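STING-associated CdnE c-di-GMP synthase (Flavobacteriaceae, PDB 6WT8) probably synthesises cyclic di-GMP from GTP as a CD-NTase, providing the cyclic dinucleotide signal for a bacterial STING receptor in CBASS antiphage defence. Local coordinates at residues I49-K52 and E53-G57; E7-K10 and K11-R15; R252-N255 and M256-L260. One frame throughout, in Å; residues are numbered along the deposited sequence.

Contact 1: residues I49-K52 and E53-G57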
loop_
_atom_site.group_PDB
_atom_site.type_symbol
_atom_site.label_atom_id
_atom_site.label_comp_id
_atom_site.label_asym_id
_atom_site.label_seq_id
_atom_site.Cartn_x
_atom_site.Cartn_y
_atom_site.Cartn_z
ATOM N N ILE A 49 -4.036 -12.535 21.988
ATOM C CA ILE A 49 -2.641 -12.417 21.546
ATOM C C ILE A 49 -2.527 -12.541 20.031
ATOM O O ILE A 49 -1.758 -11.817 19.374
ATOM C CB ILE A 49 -1.783 -13.467 22.274
ATOM C CG1 ILE A 49 -1.775 -13.142 23.755
ATOM C CG2 ILE A 49 -0.381 -13.480 21.742
ATOM C CD1 ILE A 49 -1.218 -14.330 24.564
ATOM N N TYR A 50 -3.278 -13.472 19.449
ATOM C CA TYR A 50 -3.288 -13.581 17.994
ATOM C C TYR A 50 -3.724 -12.269 17.351
ATOM O O TYR A 50 -3.130 -11.829 16.357
ATOM C CB TYR A 50 -4.226 -14.706 17.572
ATOM C CG TYR A 50 -4.443 -14.801 16.070
ATOM C CD1 TYR A 50 -3.381 -15.040 15.205
ATOM C CD2 TYR A 50 -5.713 -14.636 15.542
ATOM C CE1 TYR A 50 -3.572 -15.127 13.761
ATOM C CE2 TYR A 50 -5.918 -14.731 14.124
ATOM C CZ TYR A 50 -4.856 -14.967 13.276
ATOM O OH TYR A 50 -4.997 -15.084 11.883
ATOM N N ILE A 51 -4.823 -11.712 17.840
ATOM C CA ILE A 51 -5.298 -10.428 17.291
ATOM C C ILE A 51 -4.223 -9.345 17.425
ATOM O O ILE A 51 -3.923 -8.608 16.457
ATOM C CB ILE A 51 -6.591 -10.008 18.000
ATOM C CG1 ILE A 51 -7.714 -10.994 17.691
ATOM C CG2 ILE A 51 -6.970 -8.561 17.624
ATOM C CD1 ILE A 51 -8.901 -10.862 18.643
ATOM N N LYS A 52 -3.604 -9.258 18.609
ATOM C CA LYS A 52 -2.591 -8.211 18.838
ATOM C C LYS A 52 -1.435 -8.345 17.870
ATOM O O LYS A 52 -0.958 -7.346 17.297
ATOM C CB LYS A 52 -2.042 -8.291 20.276
ATOM C CG LYS A 52 -2.972 -7.714 21.260
ATOM C CD LYS A 52 -2.290 -7.615 22.657
ATOM C CE LYS A 52 -1.915 -8.973 23.210
ATOM N NZ LYS A 52 -1.472 -8.886 24.703
ATOM N N GLU A 53 -0.907 -9.563 17.729
ATOM C CA GLU A 53 0.288 -9.734 16.919
ATOM C C GLU A 53 -0.046 -9.611 15.443
ATOM O O GLU A 53 0.794 -9.143 14.660
ATOM C CB GLU A 53 0.942 -11.067 17.297
ATOM C CG GLU A 53 1.415 -10.919 18.777
ATOM C CD GLU A 53 2.331 -12.014 19.276
ATOM O OE1 GLU A 53 2.639 -12.932 18.488
ATOM O OE2 GLU A 53 2.721 -11.952 20.492
ATOM N N SER A 54 -1.287 -9.950 15.074
ATOM C CA SER A 54 -1.736 -9.739 13.702
ATOM C C SER A 54 -1.908 -8.251 13.387
ATOM O O SER A 54 -1.692 -7.833 12.245
ATOM C CB SER A 54 -3.061 -10.443 13.457
ATOM O OG SER A 54 -2.893 -11.849 13.428
HETATM N N MSE A 55 -2.305 -7.449 14.360
HETATM C CA MSE A 55 -2.482 -6.015 14.194
HETATM C C MSE A 55 -1.139 -5.299 14.166
HETATM O O MSE A 55 -1.005 -4.308 13.455
HETATM C CB MSE A 55 -3.360 -5.427 15.310
HETATM C CG MSE A 55 -4.807 -5.763 15.058
HETATM SE SE MSE A 55 -5.865 -4.873 16.456
HETATM C CE MSE A 55 -7.472 -5.394 15.755
ATOM N N LYS A 56 -0.160 -5.736 14.955
ATOM C CA LYS A 56 1.059 -4.930 15.101
ATOM C C LYS A 56 2.028 -5.051 13.928
ATOM O O LYS A 56 2.850 -4.137 13.727
ATOM C CB LYS A 56 1.777 -5.305 16.395
ATOM C CG LYS A 56 1.018 -4.801 17.591
ATOM C CD LYS A 56 1.651 -5.343 18.877
ATOM C CE LYS A 56 0.774 -4.941 20.022
ATOM N NZ LYS A 56 1.216 -5.562 21.324
ATOM N N GLY A 57 1.970 -6.133 13.145
ATOM C CA GLY A 57 2.813 -6.248 11.962
ATOM C C GLY A 57 4.262 -6.655 12.236
ATOM O O GLY A 57 4.599 -7.372 13.196
#

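Contact 2: residues E7-K10 and K11-R15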
loop_
_atom_site.group_PDB
_atom_site.type_symbol
_atom_site.label_atom_id
_atom_site.label_comp_id
_atom_site.label_asym_id
_atom_site.label_seq_id
_atom_site.Cartn_x
_atom_site.Cartn_y
_atom_site.Cartn_z
ATOM N N GLU A 7 -1.372 -22.290 17.253
ATOM C CA GLU A 7 -0.743 -22.487 15.956
ATOM C C GLU A 7 -0.740 -21.190 15.148
ATOM O O GLU A 7 0.241 -20.875 14.471
ATOM C CB GLU A 7 -1.464 -23.602 15.199
ATOM C CG GLU A 7 -0.813 -23.959 13.871
ATOM C CD GLU A 7 -1.356 -25.258 13.254
ATOM O OE1 GLU A 7 -2.438 -25.737 13.689
ATOM O OE2 GLU A 7 -0.685 -25.792 12.335
ATOM N N LEU A 8 -1.826 -20.414 15.240
ATOM C CA LEU A 8 -1.917 -19.150 14.517
ATOM C C LEU A 8 -0.888 -18.152 15.034
ATOM O O LEU A 8 -0.236 -17.455 14.237
ATOM C CB LEU A 8 -3.330 -18.564 14.609
ATOM C CG LEU A 8 -4.375 -19.284 13.751
ATOM C CD1 LEU A 8 -5.808 -18.810 14.136
ATOM C CD2 LEU A 8 -4.019 -19.087 12.270
ATOM N N ILE A 9 -0.728 -18.082 16.368
ATOM C CA ILE A 9 0.282 -17.196 16.945
ATOM C C ILE A 9 1.672 -17.567 16.436
ATOM O O ILE A 9 2.463 -16.692 16.044
ATOM C CB ILE A 9 0.225 -17.235 18.480
ATOM C CG1 ILE A 9 -1.048 -16.515 18.987
ATOM C CG2 ILE A 9 1.500 -16.616 19.076
ATOM C CD1 ILE A 9 -1.420 -16.882 20.435
ATOM N N LYS A 10 1.983 -18.867 16.401
ATOM C CA LYS A 10 3.291 -19.292 15.905
ATOM C C LYS A 10 3.481 -18.895 14.432
ATOM O O LYS A 10 4.569 -18.470 14.018
ATOM C CB LYS A 10 3.456 -20.805 16.092
ATOM C CG LYS A 10 3.570 -21.191 17.551
ATOM C CD LYS A 10 3.606 -22.710 17.737
ATOM C CE LYS A 10 3.636 -23.019 19.218
ATOM N NZ LYS A 10 4.800 -22.301 19.829
ATOM N N LYS A 11 2.416 -18.963 13.640
ATOM C CA LYS A 11 2.548 -18.609 12.224
ATOM C C LYS A 11 2.796 -17.115 12.054
ATOM O O LYS A 11 3.655 -16.697 11.267
ATOM C CB LYS A 11 1.282 -18.996 11.458
ATOM C CG LYS A 11 1.190 -20.492 11.239
ATOM C CD LYS A 11 0.029 -20.788 10.330
ATOM C CE LYS A 11 0.197 -22.160 9.711
ATOM N NZ LYS A 11 -1.137 -22.705 9.357
ATOM N N VAL A 12 2.022 -16.283 12.755
ATOM C CA VAL A 12 2.227 -14.835 12.661
ATOM C C VAL A 12 3.628 -14.481 13.102
ATOM O O VAL A 12 4.286 -13.638 12.500
ATOM C CB VAL A 12 1.168 -14.098 13.506
ATOM C CG1 VAL A 12 1.454 -12.574 13.568
ATOM C CG2 VAL A 12 -0.183 -14.263 12.929
ATOM N N ARG A 13 4.088 -15.084 14.194
ATOM C CA ARG A 13 5.429 -14.803 14.694
ATOM C C ARG A 13 6.494 -15.136 13.675
ATOM O O ARG A 13 7.474 -14.387 13.522
ATOM C CB ARG A 13 5.660 -15.603 15.975
ATOM C CG ARG A 13 4.955 -14.902 17.095
ATOM C CD ARG A 13 4.994 -15.701 18.387
ATOM N NE ARG A 13 4.497 -14.859 19.475
ATOM C CZ ARG A 13 4.794 -15.037 20.764
ATOM N NH1 ARG A 13 5.574 -16.034 21.142
ATOM N NH2 ARG A 13 4.330 -14.189 21.659
ATOM N N GLU A 14 6.365 -16.284 13.014
ATOM C CA GLU A 14 7.405 -16.653 12.059
ATOM C C GLU A 14 7.474 -15.640 10.935
ATOM O O GLU A 14 8.557 -15.339 10.418
ATOM C CB GLU A 14 7.119 -18.043 11.489
ATOM C CG GLU A 14 8.323 -18.581 10.657
ATOM C CD GLU A 14 9.692 -18.391 11.363
ATOM O OE1 GLU A 14 9.833 -18.814 12.546
ATOM O OE2 GLU A 14 10.625 -17.809 10.735
ATOM N N ARG A 15 6.324 -15.075 10.558
ATOM C CA ARG A 15 6.290 -14.109 9.463
ATOM C C ARG A 15 6.756 -12.732 9.891
ATOM O O ARG A 15 7.323 -11.984 9.082
ATOM C CB ARG A 15 4.841 -13.989 8.942
ATOM C CG ARG A 15 4.349 -15.236 8.252
ATOM C CD ARG A 15 2.978 -15.046 7.590
ATOM N NE ARG A 15 1.890 -14.624 8.470
ATOM C CZ ARG A 15 0.880 -15.406 8.864
ATOM N NH1 ARG A 15 0.867 -16.725 8.571
ATOM N NH2 ARG A 15 -0.104 -14.896 9.559
#

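Contact 3: residues R252-N255 and M256-L260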
loop_
_atom_site.group_PDB
_atom_site.type_symbol
_atom_site.label_atom_id
_atom_site.label_comp_id
_atom_site.label_asym_id
_atom_site.label_seq_id
_atom_site.Cartn_x
_atom_site.Cartn_y
_atom_site.Cartn_z
ATOM N N ARG A 252 -5.318 3.683 14.458
ATOM C CA ARG A 252 -6.022 2.398 14.402
ATOM C C ARG A 252 -6.163 1.823 12.997
ATOM O O ARG A 252 -6.338 0.579 12.874
ATOM C CB ARG A 252 -7.421 2.525 15.016
ATOM C CG ARG A 252 -7.308 2.438 16.584
ATOM C CD ARG A 252 -8.229 3.385 17.195
ATOM N NE ARG A 252 -8.459 3.165 18.616
ATOM C CZ ARG A 252 -7.900 3.901 19.600
ATOM N NH1 ARG A 252 -6.934 4.776 19.329
ATOM N NH2 ARG A 252 -8.301 3.718 20.870
ATOM N N LEU A 253 -6.148 2.658 11.951
ATOM C CA LEU A 253 -6.437 2.159 10.596
ATOM C C LEU A 253 -5.431 1.098 10.188
ATOM O O LEU A 253 -5.818 0.040 9.664
ATOM C CB LEU A 253 -6.396 3.325 9.590
ATOM C CG LEU A 253 -6.413 2.895 8.121
ATOM C CD1 LEU A 253 -7.750 2.229 7.830
ATOM C CD2 LEU A 253 -6.216 4.133 7.235
ATOM N N LYS A 254 -4.151 1.363 10.372
ATOM C CA LYS A 254 -3.142 0.374 9.943
ATOM C C LYS A 254 -3.265 -0.933 10.714
ATOM O O LYS A 254 -3.028 -2.021 10.134
ATOM C CB LYS A 254 -1.729 0.918 10.105
ATOM C CG LYS A 254 -1.471 2.041 9.088
ATOM C CD LYS A 254 -0.030 2.594 9.341
ATOM C CE LYS A 254 0.264 3.815 8.520
ATOM N NZ LYS A 254 1.709 4.205 8.610
ATOM N N ASN A 255 -3.638 -0.872 11.994
ATOM C CA ASN A 255 -3.840 -2.109 12.740
ATOM C C ASN A 255 -4.953 -2.942 12.109
ATOM O O ASN A 255 -4.821 -4.173 11.974
ATOM C CB ASN A 255 -4.179 -1.786 14.202
ATOM C CG ASN A 255 -3.021 -1.132 14.927
ATOM O OD1 ASN A 255 -1.843 -1.412 14.641
ATOM N ND2 ASN A 255 -3.345 -0.323 15.938
HETATM N N MSE A 256 -6.023 -2.282 11.626
HETATM C CA MSE A 256 -7.123 -3.028 10.961
HETATM C C MSE A 256 -6.633 -3.620 9.642
HETATM O O MSE A 256 -6.972 -4.784 9.307
HETATM C CB MSE A 256 -8.366 -2.159 10.696
HETATM C CG MSE A 256 -9.004 -1.838 12.017
HETATM SE SE MSE A 256 -10.827 -1.009 11.763
HETATM C CE MSE A 256 -10.366 0.335 10.338
ATOM N N ILE A 257 -5.832 -2.861 8.887
ATOM C CA ILE A 257 -5.360 -3.380 7.596
ATOM C C ILE A 257 -4.505 -4.627 7.813
ATOM O O ILE A 257 -4.664 -5.662 7.121
ATOM C CB ILE A 257 -4.572 -2.281 6.882
ATOM C CG1 ILE A 257 -5.581 -1.249 6.351
ATOM C CG2 ILE A 257 -3.748 -2.882 5.674
ATOM C CD1 ILE A 257 -4.948 0.038 5.813
ATOM N N ARG A 258 -3.521 -4.522 8.734
ATOM C CA ARG A 258 -2.615 -5.655 8.954
ATOM C C ARG A 258 -3.384 -6.853 9.491
ATOM O O ARG A 258 -3.073 -7.990 9.143
ATOM C CB ARG A 258 -1.484 -5.225 9.903
ATOM C CG ARG A 258 -0.561 -4.198 9.211
ATOM C CD ARG A 258 0.718 -3.924 10.026
ATOM N NE ARG A 258 0.327 -3.265 11.255
ATOM C CZ ARG A 258 0.549 -1.990 11.598
ATOM N NH1 ARG A 258 1.261 -1.070 10.912
ATOM N NH2 ARG A 258 0.055 -1.595 12.739
ATOM N N PHE A 259 -4.354 -6.613 10.387
ATOM C CA PHE A 259 -5.175 -7.714 10.898
ATOM C C PHE A 259 -5.882 -8.428 9.771
ATOM O O PHE A 259 -5.799 -9.649 9.669
ATOM C CB PHE A 259 -6.190 -7.147 11.895
ATOM C CG PHE A 259 -7.142 -8.152 12.466
ATOM C CD1 PHE A 259 -6.700 -9.149 13.275
ATOM C CD2 PHE A 259 -8.469 -8.007 12.276
ATOM C CE1 PHE A 259 -7.601 -10.099 13.828
ATOM C CE2 PHE A 259 -9.366 -8.928 12.822
ATOM C CZ PHE A 259 -8.924 -9.950 13.630
ATOM N N LEU A 260 -6.576 -7.685 8.891
ATOM C CA LEU A 260 -7.321 -8.392 7.830
ATOM C C LEU A 260 -6.372 -9.128 6.882
ATOM O O LEU A 260 -6.689 -10.215 6.384
ATOM C CB LEU A 260 -8.198 -7.414 7.028
ATOM C CG LEU A 260 -9.545 -6.963 7.539
ATOM C CD1 LEU A 260 -10.295 -6.352 6.299
ATOM C CD2 LEU A 260 -10.352 -8.125 8.137
#

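Contact 1: residues I49-K52 and E53-G57
From Ile49 to Lys56 the backbone runs as the last two turns of helix 46-56, with the i to i+4 bonds Glu53 N to Ile49 O, Ser54 N to Tyr50 O, Met55 N to Ile51 O and Lys56 N to Lys52 O bending progressively, from 165° at the first to 139° at the last. Ser54 adds a side-chain bond to this ladder. With its hydroxyl beside its own backbone N (chi1 -71°), OG turns back along the helix and donates to Tyr50 O over 2.9 Å. The carbonyl oxygen is thus gripped twice by one residue, Ser54 N and OG reaching it from opposite faces of the carbonyl plane. The same OG lies over one face of the Tyr50 ring, near its rim, 3.4 Å from CE1.

One ridge of the helix is apolar: Ile51 and Met55, a selenomethionine, lie alongside each other, pointing the same way, with the methyl CE of Met55 3.7 Å from Ile51 CG2. Another brings the Glu53 carboxylate against the Ile49 methyl, OE2 to CG2 3.7 Å, while OE1 forms a salt bridge with Arg13. Lys52 and Lys56 point the same general way, their NZ atoms 5.4 Å apart; Lys52 NZ bonds to Glu43 O, and Glu29 pairs with Lys56 and, at longer range, weakly with Lys52, which probably offsets their like charges.

Gly57 leaves the helical conformation with positive phi, ending the helix. The segment is an amphipathic C-terminal end of a helix: Tyr50 and Ser54 face helices 5-16 and 253-266, Ile51 faces helix 336-360, and the lysines lie on the more polar side. The serine bond back to the carbonyl four residues earlier is a familiar feature of buried helical serines.

Contact 2: residues E7-K10 and K11-R15
Ile9 and Arg13 make the close side-chain contact of this two-turn piece of helix 5-16. They lie alongside each other, pointing the same way, and the branch methyl CG2 of Ile9 packs over one face of the Arg13 guanidinium, 3.5 Å from NE. The arginine chain is extended from CG to NE, having started beside its own backbone N (chi1 -78°); this course carries CG past Ile9 O at 3.2 Å and CD along the methyl. NE then bonds to Glu53 in a salt bridge that probably fixes the rotation of the group. Val12 adds to the packed side, its CG2 resting 3.5 Å from Leu8 O, whose carbonyl accepts the nearly straight bond from Val12 N (171°).

The opposing charges of Glu7 and Lys11 are held more loosely. Their side chains belong to the exposed surface, and OE2 of Glu7 stays 4.3 Å from NZ of Lys11, beyond a salt bridge, so any attraction is probably weak and screened by water. Lys10 and Glu14 are likewise exposed and meet mainly through the backbone bond from Glu14 N to Lys10 O.

At the end of the second segment, Arg15 forms a salt bridge with Asp266 and a hydrogen bond with Asn262 of helix 253-266. Leu8 and Val12 lie against both that helix and helix 46-56, while Ile9 touches Ile49 of helix 46-56.

Contact 3: residues R252-N255 and M256-L260
Met256, a selenomethionine, meets Leu253 at about a right angle: its methyl CE stands 4.1 Å from Leu253 CD1, brought there by a bend at the last torsion (chi3 -47°). Its backbone N bonds to Arg252 O, the first of four i to i+4 bonds across this opening part of helix 253-266. Ile257 follows on the same apolar side, its CD1 lying 4.0 Å from Leu253 CG as the two side chains cross. Cys285 of helix 278-287 touches both.

Arg258 carries the polar contacts. Its backbone N makes a nearly straight bond to Lys254 O, and a bend at chi3 (-66°) folds the guanidinium back toward the preceding turn. There Lys254 CB lies over one face, 3.7 Å from NH1, while Asn255 OD1 sits at the edge, near the guanidinium plane. The Asn255 amide is turned 59° out of that plane. NH2 approaches OD1 to 2.7 Å, but the N-H is badly angled and the bond is weak. The firmer grip comes from outside: NE donates to Met55 O and NH1 to Asn96 O, so the buried group is held at several of its nitrogens.

Phe259 N bonds to Asn255 O, and CB passes 3.3 Å from that oxygen before the ring turns toward Val302 and Leu305 of helix 300-314. Leu260 continues the helix through its bond to Met256 O and packs on Ile281 and Leu305. The arrangement is that of a buried helix in an all-helical part of the enzyme, with apolar residues packed against helices 278-287 and 300-314, Phe259 also meeting helix 46-56, and an arginine capturing a carbonyl at the end of helix 46-56.

Contact 2 comes first along the chain, then contact 1, then contact 3; they are in series, neither nested nor crossed, and each joins adjacent turns of one helix without closing a long loop. Contacts 1 and 2, with centres about 10 Å apart, meet through a salt bridge and the packing of Tyr50 on Leu8 and Val12. Contact 3 returns about two hundred residues later, beyond the mixed sheet, its centre about 9 Å from that of contact 1, which it touches where Arg258 reaches the end of helix 46-56. Contacts 2 and 3 stay about 8 Å apart at their nearest atoms. Helix 46-56 lies against both other helices, and helix 5-16 also reaches the later part of helix 253-266 directly.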